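Local coordinates for protein ylmH (Streptococcus pneumoniae, PDB 2FPH) that is a cell division protein of a Gram-positive bacterium that probably binds nucleic acid, pairing an N-terminal domain with a putative RNA-binding domain of the RRM clan, at residues P30-F35 against R68-P73. Residues are numbered along the deposited sequence; the frame is centred on the assembly and turned at random.
Sequences PFLTPF and RVLLYP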
ATOM      1  N   PRO A  30       7.092  13.327   9.717  1.00 18.59           N
ATOM      2  CA  PRO A  30       6.911  11.946   9.242  1.00 16.99           C
ATOM      3  C   PRO A  30       6.920  11.925   7.722  1.00 16.50           C
ATOM      4  O   PRO A  30       6.445  12.897   7.072  1.00 17.06           O
ATOM      5  CB  PRO A  30       5.533  11.531   9.800  1.00 16.96           C
ATOM      6  CG  PRO A  30       5.280  12.547  10.868  1.00 18.98           C
ATOM      7  CD  PRO A  30       5.890  13.844  10.377  1.00 19.06           C
ATOM      8  N   PHE A  31       7.401  10.795   7.182  1.00 14.97           N
ATOM      9  CA  PHE A  31       7.329  10.496   5.766  1.00 14.28           C
ATOM     10  C   PHE A  31       6.558   9.186   5.607  1.00 14.35           C
ATOM     11  O   PHE A  31       6.826   8.238   6.321  1.00 14.71           O
ATOM     12  CB  PHE A  31       8.723  10.290   5.156  1.00 16.47           C
ATOM     13  CG  PHE A  31       8.652   9.998   3.677  1.00 16.96           C
ATOM     14  CD1 PHE A  31       8.272  11.014   2.793  1.00 20.12           C
ATOM     15  CD2 PHE A  31       8.800   8.720   3.170  1.00 17.05           C
ATOM     16  CE1 PHE A  31       8.121  10.776   1.452  1.00 23.23           C
ATOM     17  CE2 PHE A  31       8.623   8.473   1.797  1.00 17.40           C
ATOM     18  CZ  PHE A  31       8.272   9.527   0.945  1.00 16.71           C
ATOM     19  N   LEU A  32       5.566   9.193   4.725  1.00 14.14           N
ATOM     20  CA  LEU A  32       4.765   8.013   4.408  1.00 14.61           C
ATOM     21  C   LEU A  32       5.177   7.472   3.027  1.00 15.01           C
ATOM     22  O   LEU A  32       5.105   8.187   1.994  1.00 14.28           O
ATOM     23  CB  LEU A  32       3.294   8.400   4.405  1.00 15.05           C
ATOM     24  CG  LEU A  32       2.249   7.400   3.923  1.00 14.83           C
ATOM     25  CD1 LEU A  32       2.296   6.292   4.889  1.00 11.84           C
ATOM     26  CD2 LEU A  32       0.794   8.029   3.849  1.00 15.98           C
ATOM     27  N   THR A  33       5.540   6.192   2.996  1.00 13.11           N
ATOM     28  CA  THR A  33       5.977   5.517   1.811  1.00 13.62           C
ATOM     29  C   THR A  33       4.820   5.106   0.928  1.00 13.38           C
ATOM     30  O   THR A  33       3.620   5.075   1.358  1.00 13.21           O
ATOM     31  CB  THR A  33       6.769   4.225   2.132  1.00 13.59           C
ATOM     32  OG1 THR A  33       5.868   3.175   2.624  1.00 11.44           O
ATOM     33  CG2 THR A  33       7.816   4.475   3.124  1.00 14.07           C
ATOM     34  N   PRO A  34       5.125   4.724  -0.300  1.00 13.10           N
ATOM     35  CA  PRO A  34       4.112   4.066  -1.121  1.00 13.07           C
ATOM     36  C   PRO A  34       3.860   2.665  -0.612  1.00 12.55           C
ATOM     37  O   PRO A  34       4.518   2.189   0.318  1.00 12.86           O
ATOM     38  CB  PRO A  34       4.784   3.960  -2.479  1.00 14.92           C
ATOM     39  CG  PRO A  34       6.012   4.717  -2.395  1.00 16.69           C
ATOM     40  CD  PRO A  34       6.394   4.887  -1.018  1.00 13.63           C
ATOM     41  N   PHE A  35       2.980   1.934  -1.300  1.00 12.47           N
ATOM     42  CA  PHE A  35       2.885   0.508  -0.967  1.00 12.53           C
ATOM     43  C   PHE A  35       4.169  -0.254  -1.344  1.00 13.96           C
ATOM     44  O   PHE A  35       4.696  -0.097  -2.459  1.00 12.92           O
ATOM     45  CB  PHE A  35       1.685  -0.140  -1.596  1.00 12.52           C
ATOM     46  CG  PHE A  35       0.388   0.234  -0.955  1.00 11.39           C
ATOM     47  CD1 PHE A  35      -0.072  -0.517   0.124  1.00 11.80           C
ATOM     48  CD2 PHE A  35      -0.390   1.269  -1.416  1.00 12.45           C
ATOM     49  CE1 PHE A  35      -1.287  -0.259   0.730  1.00 14.61           C
ATOM     50  CE2 PHE A  35      -1.639   1.563  -0.781  1.00 13.98           C
ATOM     51  CZ  PHE A  35      -2.085   0.746   0.286  1.00 11.76           C
ATOM     52  N   ARG A  68       2.056   0.148   3.739  1.00 12.67           N
ATOM     53  CA  ARG A  68       2.751   1.442   3.719  1.00 11.33           C
ATOM     54  C   ARG A  68       3.421   1.668   5.053  1.00 11.64           C
ATOM     55  O   ARG A  68       2.998   1.146   6.110  1.00 11.14           O
ATOM     56  CB  ARG A  68       1.791   2.596   3.412  1.00 10.27           C
ATOM     57  CG  ARG A  68       0.982   2.457   2.177  1.00 11.75           C
ATOM     58  CD  ARG A  68       0.082   3.648   1.830  1.00 12.77           C
ATOM     59  NE  ARG A  68       0.859   4.810   1.408  1.00 12.72           N
ATOM     60  CZ  ARG A  68       0.349   5.963   1.059  1.00 13.31           C
ATOM     61  NH1 ARG A  68      -0.939   6.126   1.129  1.00 15.16           N
ATOM     62  NH2 ARG A  68       1.118   6.945   0.577  1.00 14.59           N
ATOM     63  N   VAL A  69       4.526   2.413   5.035  1.00 12.02           N
ATOM     64  CA  VAL A  69       5.308   2.599   6.219  1.00 11.71           C
ATOM     65  C   VAL A  69       5.414   4.053   6.527  1.00 12.08           C
ATOM     66  O   VAL A  69       5.542   4.921   5.631  1.00 10.99           O
ATOM     67  CB  VAL A  69       6.757   1.936   6.053  1.00 13.06           C
ATOM     68  CG1 VAL A  69       7.789   2.381   7.066  1.00 15.39           C
ATOM     69  CG2 VAL A  69       6.688   0.388   6.050  1.00 16.20           C
ATOM     70  N   LEU A  70       5.397   4.332   7.808  1.00 13.35           N
ATOM     71  CA  LEU A  70       5.613   5.702   8.249  1.00 15.15           C
ATOM     72  C   LEU A  70       6.951   5.779   8.953  1.00 16.19           C
ATOM     73  O   LEU A  70       7.254   4.989   9.853  1.00 15.38           O
ATOM     74  CB  LEU A  70       4.480   6.079   9.157  1.00 15.33           C
ATOM     75  CG  LEU A  70       3.175   6.529   8.594  1.00 17.72           C
ATOM     76  CD1 LEU A  70       2.130   6.433   9.680  1.00 19.20           C
ATOM     77  CD2 LEU A  70       3.470   8.000   8.066  1.00 16.02           C
ATOM     78  N   LEU A  71       7.791   6.730   8.535  1.00 17.02           N
ATOM     79  CA  LEU A  71       9.090   7.000   9.176  1.00 17.88           C
ATOM     80  C   LEU A  71       8.944   8.314   9.923  1.00 18.99           C
ATOM     81  O   LEU A  71       8.423   9.248   9.332  1.00 17.66           O
ATOM     82  CB  LEU A  71      10.168   7.088   8.090  1.00 18.17           C
ATOM     83  CG  LEU A  71      10.435   5.790   7.290  1.00 18.86           C
ATOM     84  CD1 LEU A  71      11.268   5.930   6.021  1.00 21.48           C
ATOM     85  CD2 LEU A  71      11.108   4.801   8.149  1.00 22.36           C
ATOM     86  N   TYR A  72       9.410   8.467  11.187  1.00 19.67           N
ATOM     87  CA  TYR A  72       9.055   9.668  11.938  1.00 20.47           C
ATOM     88  C   TYR A  72       9.954   9.945  13.134  1.00 21.99           C
ATOM     89  O   TYR A  72      10.621   9.033  13.618  1.00 22.71           O
ATOM     90  CB  TYR A  72       7.604   9.665  12.372  1.00 20.18           C
ATOM     91  CG  TYR A  72       7.208   8.394  13.087  1.00 19.79           C
ATOM     92  CD1 TYR A  72       6.800   7.296  12.369  1.00 19.00           C
ATOM     93  CD2 TYR A  72       7.272   8.281  14.475  1.00 20.31           C
ATOM     94  CE1 TYR A  72       6.481   6.104  12.988  1.00 20.88           C
ATOM     95  CE2 TYR A  72       6.916   7.037  15.119  1.00 19.26           C
ATOM     96  CZ  TYR A  72       6.508   5.993  14.354  1.00 20.04           C
ATOM     97  OH  TYR A  72       6.181   4.765  14.943  1.00 21.27           O
ATOM     98  N   PRO A  73      10.066  11.227  13.491  1.00 23.98           N
ATOM     99  CA  PRO A  73      10.749  11.618  14.730  1.00 25.48           C
ATOM    100  C   PRO A  73       9.907  11.199  15.935  1.00 26.00           C
ATOM    101  O   PRO A  73       8.714  10.972  15.782  1.00 24.13           O
ATOM    102  CB  PRO A  73      10.810  13.136  14.625  1.00 25.53           C
ATOM    103  CG  PRO A  73      10.610  13.416  13.192  1.00 27.06           C
ATOM    104  CD  PRO A  73       9.569  12.423  12.787  1.00 24.84           C
TER
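Phe31 and Leu71 form the hydrogen-bonded pair of a short antiparallel ladder, in which strand 31-32 lies at one edge of the three-stranded sheet of the N-terminal YlmH region and strand 69-72 runs through its middle, flanked on its other side by the antiparallel strand 54-57. Phe31 N reaches Leu71 O at 2.8 Å and Leu71 N returns a bond to Phe31 O; Thr33 N continues the ladder to Val69 O. Leu32 and Leu70 make the non-hydrogen-bonded pair between these rungs.

At Thr33 side chains join the pairing. The Thr33 hydroxyl, held between backbone N and carbonyl carbon (chi1 73°), stands in for a main-chain acceptor: OG1 takes the Val69 N-H at 2.9 Å and donates its own proton to Pro34 O. The Arg68 guanidinium turns back on the same residue. The Arg68 chain bends at chi3 (70°), and NE donates an in-plane, fairly straight bond to Thr33 O at 2.8 Å, which NH2 supplements only weakly.

Apolar side chains meet across the strands on the face carrying Leu32 and Leu70, Leu32 CB lying 3.7 Å from Leu70 CD2, while Pro30 CB packs on Tyr72 CB at the other end of the contact. Phe31 and Leu71 point to the opposite face, which helices 11-27 and 38-50 cover; Phe31 stacks there on Trp20, and Leu71 touches Leu44 and Ala48.

Arg68 is covered along its length by two apolar neighbours. Leu32 CD2 lies over one face of the guanidinium, 3.5 Å from CZ and displaced from its centre. The aliphatic stem of Arg68 crosses the Phe35 ring, whose plane is 31° from that of the guanidinium, in a CH-pi contact that sets Arg68 CG almost directly above the ring centroid, 3.7 Å away.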